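Long-range contact in designed helical repeat protein (Synthetic construct, PDB 5CWM), which has no known biological function, being a computationally designed scaffold that probably serves to explore repeat architectures built from stacked helices: residues A66-L78 with L90-A104. Residues are numbered along the deposited sequence; the frame is centred on the assembly and turned at random.
Sequences AVELVVRVAELLL and LERALRVAEEAARLA
Where Val67, Val70, Ala74 and Leu77 meet Ala93, Val96, Ala100 and Leu103, only aliphatic side chains face one another; the flat groups lie outside this seam. The Arg102 guanidinium has Glu98 O over the centre of one face, 3.5 Å above its plane, and Glu99 CD at its edge, in plane. Within helix 87-114, Arg102 NH1 forms a hydrogen-bonded salt bridge to Glu99 OE1 at 2.8 Å, from 43° out of the carboxylate plane, while Glu99 OE2 makes a salt bridge to Lys48 of helix 30-57. Within the seam, Val67 straddles a turn of the opposite backbone: CG1, anti to its own nitrogen (chi1 175°), reaches Ala104 N at 3.6 Å and also meets Ala100 O, whereas CG2 lies against Leu103 CB. An alanine in place of Val67 would probably open a gap beside Ala104 and Leu103, since both methyl contacts would go. One turn on, Ala100 CB fits between Val70 CG1, 3.8 Å away, and Val71 CG2. Val96 divides its branches: CG1 sits 3.7 Å from Ala74 CB, and CG2 meets Leu77 CD1 at 3.6 Å, the two side chains crossing at about a right angle. Ala93 CB nestles against Leu77 CB and Leu78 N. Leu77 also touches Leu37 of helix 30-57, and Val67 touches Leu126 of helix 117-141, placing the seam inside the stack. The axes of 66-78 and 90-104 come within 8.3 Å, their N-to-C directions 162° apart; with helices 60-84 and 87-114 consecutive and joined by a short connection, this is an antiparallel helical hairpin within an all-helical repeat protein.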
loop_
_atom_site.group_PDB
_atom_site.type_symbol
_atom_site.label_atom_id
_atom_site.label_comp_id
_atom_site.label_asym_id
_atom_site.label_seq_id
_atom_site.Cartn_x
_atom_site.Cartn_y
_atom_site.Cartn_z
ATOM N N ALA A 66 1.717 1.551 11.345
ATOM C CA ALA A 66 1.142 2.875 11.135
ATOM C C ALA A 66 0.717 3.079 9.684
ATOM O O ALA A 66 -0.387 3.557 9.411
ATOM C CB ALA A 66 2.133 3.951 11.550
ATOM N N VAL A 67 1.592 2.708 8.755
ATOM C CA VAL A 67 1.325 2.932 7.339
ATOM C C VAL A 67 0.227 2.010 6.809
ATOM O O VAL A 67 -0.593 2.426 5.989
ATOM C CB VAL A 67 2.606 2.761 6.499
ATOM C CG1 VAL A 67 2.299 2.871 5.015
ATOM C CG2 VAL A 67 3.621 3.814 6.899
ATOM N N GLU A 68 0.189 0.766 7.279
ATOM C CA GLU A 68 -0.884 -0.130 6.859
ATOM C C GLU A 68 -2.202 0.307 7.498
ATOM O O GLU A 68 -3.282 0.047 6.959
ATOM C CB GLU A 68 -0.556 -1.588 7.196
ATOM C CG GLU A 68 -0.453 -1.913 8.671
ATOM C CD GLU A 68 0.139 -3.288 8.917
ATOM O OE1 GLU A 68 0.592 -3.926 7.943
ATOM O OE2 GLU A 68 0.155 -3.734 10.083
ATOM N N LEU A 69 -2.112 0.988 8.638
ATOM C CA LEU A 69 -3.285 1.634 9.221
ATOM C C LEU A 69 -3.743 2.790 8.335
ATOM O O LEU A 69 -4.942 3.028 8.177
ATOM C CB LEU A 69 -2.994 2.131 10.639
ATOM C CG LEU A 69 -3.107 1.096 11.761
ATOM C CD1 LEU A 69 -2.717 1.705 13.098
ATOM C CD2 LEU A 69 -4.515 0.524 11.819
ATOM N N VAL A 70 -2.781 3.505 7.755
ATOM C CA VAL A 70 -3.090 4.575 6.809
ATOM C C VAL A 70 -3.801 4.004 5.583
ATOM O O VAL A 70 -4.767 4.584 5.088
ATOM C CB VAL A 70 -1.817 5.335 6.369
ATOM C CG1 VAL A 70 -2.119 6.268 5.207
ATOM C CG2 VAL A 70 -1.232 6.109 7.538
ATOM N N VAL A 71 -3.324 2.856 5.109
ATOM C CA VAL A 71 -3.956 2.155 3.994
ATOM C C VAL A 71 -5.385 1.752 4.351
ATOM O O VAL A 71 -6.310 1.914 3.549
ATOM C CB VAL A 71 -3.150 0.903 3.588
ATOM C CG1 VAL A 71 -3.893 0.106 2.526
ATOM C CG2 VAL A 71 -1.769 1.304 3.094
ATOM N N ARG A 72 -5.552 1.229 5.563
ATOM C CA ARG A 72 -6.870 0.910 6.105
ATOM C C ARG A 72 -7.800 2.120 6.012
ATOM O O ARG A 72 -8.929 2.027 5.510
ATOM C CB ARG A 72 -6.742 0.447 7.558
ATOM C CG ARG A 72 -8.059 0.206 8.267
ATOM C CD ARG A 72 -8.457 -1.254 8.203
ATOM N NE ARG A 72 -9.655 -1.532 8.990
ATOM C CZ ARG A 72 -9.641 -1.879 10.273
ATOM N NH1 ARG A 72 -8.488 -1.990 10.920
ATOM N NH2 ARG A 72 -10.779 -2.114 10.912
ATOM N N VAL A 73 -7.302 3.256 6.492
ATOM C CA VAL A 73 -8.043 4.510 6.447
ATOM C C VAL A 73 -8.415 4.876 5.014
ATOM O O VAL A 73 -9.524 5.328 4.753
ATOM C CB VAL A 73 -7.235 5.665 7.081
ATOM C CG1 VAL A 73 -7.901 7.003 6.806
ATOM C CG2 VAL A 73 -7.073 5.442 8.576
ATOM N N ALA A 74 -7.485 4.665 4.089
ATOM C CA ALA A 74 -7.715 4.979 2.682
ATOM C C ALA A 74 -8.846 4.136 2.095
ATOM O O ALA A 74 -9.748 4.664 1.436
ATOM C CB ALA A 74 -6.438 4.784 1.882
ATOM N N GLU A 75 -8.792 2.826 2.332
ATOM C CA GLU A 75 -9.855 1.924 1.894
ATOM C C GLU A 75 -11.192 2.368 2.475
ATOM O O GLU A 75 -12.219 2.391 1.782
ATOM C CB GLU A 75 -9.556 0.481 2.312
ATOM C CG GLU A 75 -8.289 -0.103 1.709
ATOM C CD GLU A 75 -8.008 -1.513 2.201
ATOM O OE1 GLU A 75 -8.701 -1.968 3.135
ATOM O OE2 GLU A 75 -7.094 -2.166 1.652
ATOM N N LEU A 76 -11.166 2.728 3.756
ATOM C CA LEU A 76 -12.361 3.211 4.436
ATOM C C LEU A 76 -12.919 4.453 3.747
ATOM O O LEU A 76 -14.131 4.598 3.601
ATOM C CB LEU A 76 -12.056 3.511 5.904
ATOM C CG LEU A 76 -13.214 4.070 6.733
ATOM C CD1 LEU A 76 -14.435 3.169 6.632
ATOM C CD2 LEU A 76 -12.790 4.246 8.181
ATOM N N LEU A 77 -12.028 5.337 3.315
ATOM C CA LEU A 77 -12.427 6.564 2.640
ATOM C C LEU A 77 -12.980 6.265 1.254
ATOM O O LEU A 77 -13.826 6.999 0.750
ATOM C CB LEU A 77 -11.250 7.536 2.541
ATOM C CG LEU A 77 -10.770 8.125 3.869
ATOM C CD1 LEU A 77 -9.752 9.226 3.637
ATOM C CD2 LEU A 77 -11.945 8.638 4.679
ATOM N N LEU A 78 -12.497 5.190 0.639
ATOM C CA LEU A 78 -13.052 4.748 -0.634
ATOM C C LEU A 78 -14.479 4.238 -0.439
ATOM O O LEU A 78 -15.371 4.531 -1.238
ATOM C CB LEU A 78 -12.179 3.661 -1.266
ATOM C CG LEU A 78 -12.745 2.993 -2.525
ATOM C CD1 LEU A 78 -13.071 4.025 -3.594
ATOM C CD2 LEU A 78 -11.781 1.950 -3.064
ATOM N N LEU A 90 -14.002 10.988 -2.524
ATOM C CA LEU A 90 -13.255 10.089 -3.395
ATOM C C LEU A 90 -11.858 10.645 -3.663
ATOM O O LEU A 90 -10.867 9.908 -3.657
ATOM C CB LEU A 90 -14.010 9.875 -4.707
ATOM C CG LEU A 90 -13.458 8.839 -5.686
ATOM C CD1 LEU A 90 -13.273 7.500 -4.994
ATOM C CD2 LEU A 90 -14.392 8.702 -6.875
ATOM N N GLU A 91 -11.790 11.954 -3.890
ATOM C CA GLU A 91 -10.515 12.630 -4.091
ATOM C C GLU A 91 -9.646 12.527 -2.842
ATOM O O GLU A 91 -8.433 12.334 -2.934
ATOM C CB GLU A 91 -10.736 14.098 -4.466
ATOM C CG GLU A 91 -11.305 14.303 -5.861
ATOM C CD GLU A 91 -11.759 15.728 -6.104
ATOM O OE1 GLU A 91 -11.753 16.528 -5.145
ATOM O OE2 GLU A 91 -12.123 16.049 -7.256
ATOM N N ARG A 92 -10.274 12.653 -1.677
ATOM C CA ARG A 92 -9.565 12.517 -0.409
ATOM C C ARG A 92 -9.015 11.104 -0.249
ATOM O O ARG A 92 -7.886 10.917 0.208
ATOM C CB ARG A 92 -10.482 12.867 0.764
ATOM C CG ARG A 92 -10.970 14.307 0.751
ATOM C CD ARG A 92 -11.748 14.642 2.011
ATOM N NE ARG A 92 -12.211 16.026 2.016
ATOM C CZ ARG A 92 -12.714 16.641 3.081
ATOM N NH1 ARG A 92 -12.811 15.996 4.235
ATOM N NH2 ARG A 92 -13.112 17.902 2.995
ATOM N N ALA A 93 -9.818 10.113 -0.632
ATOM C CA ALA A 93 -9.377 8.722 -0.628
ATOM C C ALA A 93 -8.154 8.548 -1.523
ATOM O O ALA A 93 -7.176 7.889 -1.146
ATOM C CB ALA A 93 -10.503 7.805 -1.080
ATOM N N LEU A 94 -8.217 9.153 -2.706
ATOM C CA LEU A 94 -7.103 9.139 -3.647
ATOM C C LEU A 94 -5.838 9.720 -3.020
ATOM O O LEU A 94 -4.762 9.123 -3.103
ATOM C CB LEU A 94 -7.469 9.917 -4.914
ATOM C CG LEU A 94 -6.406 10.016 -6.011
ATOM C CD1 LEU A 94 -5.989 8.635 -6.482
ATOM C CD2 LEU A 94 -6.923 10.844 -7.177
ATOM N N ARG A 95 -5.978 10.882 -2.386
ATOM C CA ARG A 95 -4.852 11.555 -1.743
ATOM C C ARG A 95 -4.233 10.702 -0.639
ATOM O O ARG A 95 -3.011 10.552 -0.572
ATOM C CB ARG A 95 -5.291 12.905 -1.169
ATOM C CG ARG A 95 -5.751 13.912 -2.212
ATOM C CD ARG A 95 -4.656 14.205 -3.225
ATOM N NE ARG A 95 -5.077 15.200 -4.206
ATOM C CZ ARG A 95 -5.718 14.911 -5.333
ATOM N NH1 ARG A 95 -6.016 13.653 -5.625
ATOM N NH2 ARG A 95 -6.063 15.881 -6.169
ATOM N N VAL A 96 -5.080 10.148 0.223
ATOM C CA VAL A 96 -4.612 9.317 1.328
ATOM C C VAL A 96 -3.913 8.059 0.812
ATOM O O VAL A 96 -2.928 7.607 1.395
ATOM C CB VAL A 96 -5.772 8.930 2.271
ATOM C CG1 VAL A 96 -5.302 7.956 3.340
ATOM C CG2 VAL A 96 -6.355 10.174 2.917
ATOM N N ALA A 97 -4.413 7.503 -0.288
ATOM C CA ALA A 97 -3.762 6.350 -0.911
ATOM C C ALA A 97 -2.376 6.718 -1.445
ATOM O O ALA A 97 -1.376 6.039 -1.152
ATOM C CB ALA A 97 -4.630 5.793 -2.026
ATOM N N GLU A 98 -2.325 7.795 -2.227
ATOM C CA GLU A 98 -1.072 8.292 -2.789
ATOM C C GLU A 98 -0.039 8.564 -1.701
ATOM O O GLU A 98 1.150 8.305 -1.885
ATOM C CB GLU A 98 -1.315 9.563 -3.606
ATOM C CG GLU A 98 -2.115 9.350 -4.882
ATOM C CD GLU A 98 -2.333 10.639 -5.652
ATOM O OE1 GLU A 98 -3.025 10.606 -6.691
ATOM O OE2 GLU A 98 -1.811 11.688 -5.220
ATOM N N GLU A 99 -0.501 9.086 -0.569
ATOM C CA GLU A 99 0.371 9.315 0.577
ATOM C C GLU A 99 0.849 7.987 1.152
ATOM O O GLU A 99 2.035 7.811 1.438
ATOM C CB GLU A 99 -0.353 10.131 1.651
ATOM C CG GLU A 99 0.489 10.433 2.885
ATOM C CD GLU A 99 1.572 11.465 2.623
ATOM O OE1 GLU A 99 1.470 12.200 1.619
ATOM O OE2 GLU A 99 2.528 11.541 3.426
ATOM N N ALA A 100 -0.087 7.055 1.312
ATOM C CA ALA A 100 0.207 5.736 1.859
ATOM C C ALA A 100 1.302 5.038 1.064
ATOM O O ALA A 100 2.127 4.321 1.631
ATOM C CB ALA A 100 -1.052 4.881 1.886
ATOM N N ALA A 101 1.303 5.248 -0.249
ATOM C CA ALA A 101 2.360 4.709 -1.105
ATOM C C ALA A 101 3.756 5.156 -0.654
ATOM O O ALA A 101 4.586 4.338 -0.235
ATOM C CB ALA A 101 2.120 5.113 -2.551
ATOM N N ARG A 102 4.008 6.460 -0.744
ATOM C CA ARG A 102 5.321 7.012 -0.429
ATOM C C ARG A 102 5.700 6.784 1.035
ATOM O O ARG A 102 6.880 6.623 1.355
ATOM C CB ARG A 102 5.367 8.507 -0.769
ATOM C CG ARG A 102 4.347 9.364 -0.038
ATOM C CD ARG A 102 4.402 10.813 -0.508
ATOM N NE ARG A 102 3.864 10.972 -1.856
ATOM C CZ ARG A 102 2.661 11.468 -2.128
ATOM N NH1 ARG A 102 1.865 11.865 -1.144
ATOM N NH2 ARG A 102 2.254 11.573 -3.386
ATOM N N LEU A 103 4.705 6.759 1.918
ATOM C CA LEU A 103 4.959 6.441 3.323
ATOM C C LEU A 103 5.440 4.999 3.461
ATOM O O LEU A 103 6.357 4.710 4.235
ATOM C CB LEU A 103 3.707 6.664 4.174
ATOM C CG LEU A 103 3.220 8.107 4.333
ATOM C CD1 LEU A 103 2.162 8.200 5.423
ATOM C CD2 LEU A 103 4.378 9.054 4.611
ATOM N N ALA A 104 4.818 4.100 2.705
ATOM C CA ALA A 104 5.235 2.705 2.684
ATOM C C ALA A 104 6.657 2.588 2.149
ATOM O O ALA A 104 7.440 1.755 2.612
ATOM C CB ALA A 104 4.279 1.871 1.849
#